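Protease Do-like 2, chloroplastic (Arabidopsis thaliana, PDB 4FLN) is a chloroplast serine protease that makes the primary cut in photodamaged D1 protein of photosystem II. Local coordinates at residues 52-57 and 98-103. Residues are numbered along the deposited sequence; the frame is centred on the assembly and turned at random.
Sequences KVYCTH and QVKVKR
Tyr54 and Lys100 face each other across the antiparallel segments 52-57 and 98-103, whose pairing joins the first strand of the barrel to the fourth in sequence, the two ends of the sheet, and so closes the N-terminal six-stranded barrel of the trypsin-like protease domain. Their backbones form a hydrogen-bonded pair, with Lys100 N nearly straight on to Tyr54 O at 2.7 Å (176°) and Tyr54 N returning a bond to Lys100 O. On the face that carries Tyr54, the aliphatic stem of Lys100 bends over the base of the tyrosine, CD resting 3.6 Å from Tyr54 CB. The ring itself, its CG beside the backbone N (chi1 -57°), leans the other way along the sheet: its edge passes Lys100 O, and CE2 and OH meet the stem of Lys102, OH lying 3.8 Å from Lys102 CD. Tyr54 thus lies between the two lysine stems, its CB under one and its ring edge against the other, and Lys109 adds a cation-pi contact to its ring. Cut back to an alanine, Lys100 would probably leave Tyr54 CB uncovered and open a gap between Tyr54 and Thr56, while also losing the packing on Glu432 of the second subunit. The opposite face carries smaller bumps: Val53 CG2 meets Val101 CG1 at 4.2 Å. Val53 CG1 is looser against Val99, and farther along that face Cys55 SG touches Val99 CG2 at 4.1 Å.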
ATOM      1  N   LYS B  52     -36.858 -13.251  -3.641  1.00 55.57           N
ATOM      2  CA  LYS B  52     -35.746 -12.678  -2.892  1.00 57.03           C
ATOM      3  C   LYS B  52     -35.623 -13.377  -1.536  1.00 56.75           C
ATOM      4  O   LYS B  52     -36.628 -13.735  -0.912  1.00 59.33           O
ATOM      5  CB  LYS B  52     -35.911 -11.163  -2.724  1.00 63.64           C
ATOM      6  CG  LYS B  52     -34.741 -10.484  -2.002  1.00 65.80           C
ATOM      7  CD  LYS B  52     -34.764  -8.968  -2.163  1.00 65.49           C
ATOM      8  CE  LYS B  52     -33.496  -8.331  -1.597  1.00 70.01           C
ATOM      9  NZ  LYS B  52     -33.274  -6.921  -2.043  1.00 67.60           N
ATOM     10  N   VAL B  53     -34.389 -13.580  -1.087  1.00 50.18           N
ATOM     11  CA  VAL B  53     -34.135 -14.375   0.110  1.00 56.57           C
ATOM     12  C   VAL B  53     -33.487 -13.562   1.207  1.00 59.12           C
ATOM     13  O   VAL B  53     -32.384 -13.044   1.032  1.00 65.49           O
ATOM     14  CB  VAL B  53     -33.195 -15.568  -0.193  1.00 54.11           C
ATOM     15  CG1 VAL B  53     -32.821 -16.292   1.081  1.00 37.53           C
ATOM     16  CG2 VAL B  53     -33.840 -16.518  -1.187  1.00 63.52           C
ATOM     17  N   TYR B  54     -34.168 -13.456   2.342  1.00 61.61           N
ATOM     18  CA  TYR B  54     -33.580 -12.818   3.516  1.00 65.85           C
ATOM     19  C   TYR B  54     -33.224 -13.884   4.535  1.00 64.06           C
ATOM     20  O   TYR B  54     -34.046 -14.746   4.868  1.00 60.61           O
ATOM     21  CB  TYR B  54     -34.547 -11.821   4.147  1.00 64.18           C
ATOM     22  CG  TYR B  54     -35.032 -10.740   3.219  1.00 66.63           C
ATOM     23  CD1 TYR B  54     -34.556  -9.444   3.325  1.00 69.41           C
ATOM     24  CD2 TYR B  54     -35.977 -11.011   2.242  1.00 70.30           C
ATOM     25  CE1 TYR B  54     -35.010  -8.445   2.479  1.00 73.18           C
ATOM     26  CE2 TYR B  54     -36.434 -10.022   1.391  1.00 71.57           C
ATOM     27  CZ  TYR B  54     -35.950  -8.740   1.514  1.00 73.15           C
ATOM     28  OH  TYR B  54     -36.407  -7.752   0.668  1.00 77.64           O
ATOM     29  N   CYS B  55     -31.992 -13.821   5.027  1.00 59.43           N
ATOM     30  CA  CYS B  55     -31.505 -14.807   5.978  1.00 61.19           C
ATOM     31  C   CYS B  55     -30.627 -14.203   7.063  1.00 61.21           C
ATOM     32  O   CYS B  55     -29.706 -13.434   6.784  1.00 55.61           O
ATOM     33  CB  CYS B  55     -30.737 -15.911   5.256  1.00 63.17           C
ATOM     34  SG  CYS B  55     -29.804 -16.985   6.362  1.00 64.72           S
ATOM     35  N   THR B  56     -30.914 -14.574   8.306  1.00 65.18           N
ATOM     36  CA  THR B  56     -30.119 -14.141   9.443  1.00 60.93           C
ATOM     37  C   THR B  56     -29.089 -15.211   9.762  1.00 62.19           C
ATOM     38  O   THR B  56     -29.429 -16.380   9.893  1.00 62.87           O
ATOM     39  CB  THR B  56     -31.013 -13.883  10.656  1.00 62.90           C
ATOM     40  OG1 THR B  56     -31.887 -12.785  10.367  1.00 73.38           O
ATOM     41  CG2 THR B  56     -30.183 -13.542  11.866  1.00 60.86           C
ATOM     42  N   HIS B  57     -27.827 -14.807   9.882  1.00 68.72           N
ATOM     43  CA  HIS B  57     -26.728 -15.756  10.038  1.00 74.67           C
ATOM     44  C   HIS B  57     -26.068 -15.687  11.402  1.00 82.32           C
ATOM     45  O   HIS B  57     -25.490 -14.665  11.759  1.00 90.10           O
ATOM     46  CB  HIS B  57     -25.660 -15.513   8.966  1.00 76.63           C
ATOM     47  CG  HIS B  57     -26.164 -15.668   7.567  1.00 75.11           C
ATOM     48  ND1 HIS B  57     -26.122 -16.867   6.890  1.00 73.19           N
ATOM     49  CD2 HIS B  57     -26.735 -14.779   6.722  1.00 66.53           C
ATOM     50  CE1 HIS B  57     -26.642 -16.708   5.687  1.00 68.70           C
ATOM     51  NE2 HIS B  57     -27.022 -15.450   5.560  1.00 64.79           N
ATOM     52  N   GLN B  98     -32.982 -17.639  10.927  1.00 74.98           N
ATOM     53  CA  GLN B  98     -34.302 -17.586  10.321  1.00 74.15           C
ATOM     54  C   GLN B  98     -34.161 -17.235   8.839  1.00 70.04           C
ATOM     55  O   GLN B  98     -33.183 -16.603   8.416  1.00 59.14           O
ATOM     56  CB  GLN B  98     -35.202 -16.579  11.040  1.00 71.04           C
ATOM     57  CG  GLN B  98     -34.709 -15.149  10.969  1.00 75.18           C
ATOM     58  CD  GLN B  98     -35.633 -14.175  11.668  1.00 83.45           C
ATOM     59  OE1 GLN B  98     -35.690 -13.001  11.312  1.00 86.44           O
ATOM     60  NE2 GLN B  98     -36.360 -14.657  12.674  1.00 86.18           N
ATOM     61  N   VAL B  99     -35.139 -17.658   8.052  1.00 55.52           N
ATOM     62  CA  VAL B  99     -35.083 -17.465   6.623  1.00 55.55           C
ATOM     63  C   VAL B  99     -36.433 -16.978   6.124  1.00 73.88           C
ATOM     64  O   VAL B  99     -37.480 -17.584   6.402  1.00 78.36           O
ATOM     65  CB  VAL B  99     -34.679 -18.765   5.919  1.00 60.78           C
ATOM     66  CG1 VAL B  99     -34.697 -18.583   4.406  1.00 70.34           C
ATOM     67  CG2 VAL B  99     -33.304 -19.208   6.397  1.00 51.55           C
ATOM     68  N   LYS B 100     -36.405 -15.866   5.400  1.00 75.85           N
ATOM     69  CA  LYS B 100     -37.628 -15.223   4.950  1.00 80.78           C
ATOM     70  C   LYS B 100     -37.552 -14.980   3.452  1.00 72.92           C
ATOM     71  O   LYS B 100     -36.487 -14.696   2.909  1.00 78.64           O
ATOM     72  CB  LYS B 100     -37.826 -13.899   5.694  1.00 91.12           C
ATOM     73  CG  LYS B 100     -36.901 -13.728   6.901  1.00 98.13           C
ATOM     74  CD  LYS B 100     -36.477 -12.273   7.097  1.00 98.85           C
ATOM     75  CE  LYS B 100     -35.407 -12.131   8.176  1.00 97.59           C
ATOM     76  NZ  LYS B 100     -34.859 -10.741   8.257  1.00 96.12           N
ATOM     77  N   VAL B 101     -38.680 -15.097   2.774  1.00 65.82           N
ATOM     78  CA  VAL B 101     -38.682 -14.903   1.334  1.00 72.82           C
ATOM     79  C   VAL B 101     -39.781 -13.942   0.894  1.00 77.73           C
ATOM     80  O   VAL B 101     -40.848 -13.869   1.507  1.00 76.95           O
ATOM     81  CB  VAL B 101     -38.824 -16.235   0.589  1.00 62.80           C
ATOM     82  CG1 VAL B 101     -37.569 -17.062   0.774  1.00 52.68           C
ATOM     83  CG2 VAL B 101     -40.049 -16.987   1.085  1.00 61.85           C
ATOM     84  N   LYS B 102     -39.513 -13.205  -0.173  1.00 71.79           N
ATOM     85  CA  LYS B 102     -40.435 -12.174  -0.613  1.00 72.27           C
ATOM     86  C   LYS B 102     -40.745 -12.363  -2.091  1.00 68.89           C
ATOM     87  O   LYS B 102     -39.842 -12.455  -2.916  1.00 69.04           O
ATOM     88  CB  LYS B 102     -39.836 -10.790  -0.341  1.00 73.46           C
ATOM     89  CG  LYS B 102     -40.784  -9.620  -0.523  1.00 79.02           C
ATOM     90  CD  LYS B 102     -40.131  -8.328  -0.037  1.00 93.98           C
ATOM     91  CE  LYS B 102     -41.002  -7.095  -0.288  1.00100.19           C
ATOM     92  NZ  LYS B 102     -41.027  -6.682  -1.726  1.00 99.46           N
ATOM     93  N   ARG B 103     -42.029 -12.448  -2.414  1.00 77.09           N
ATOM     94  CA  ARG B 103     -42.463 -12.585  -3.799  1.00 74.46           C
ATOM     95  C   ARG B 103     -42.213 -11.273  -4.541  1.00 71.93           C
ATOM     96  O   ARG B 103     -42.125 -10.214  -3.926  1.00 66.08           O
ATOM     97  CB  ARG B 103     -43.946 -12.973  -3.855  1.00 63.79           C
ATOM     98  CG  ARG B 103     -44.221 -14.289  -4.557  1.00 63.56           C
ATOM     99  CD  ARG B 103     -45.226 -15.125  -3.789  1.00 82.94           C
ATOM    100  NE  ARG B 103     -46.487 -14.419  -3.563  1.00100.33           N
ATOM    101  CZ  ARG B 103     -47.603 -14.636  -4.252  1.00106.36           C
ATOM    102  NH1 ARG B 103     -47.624 -15.549  -5.218  1.00107.45           N
ATOM    103  NH2 ARG B 103     -48.702 -13.945  -3.971  1.00105.91           N
TER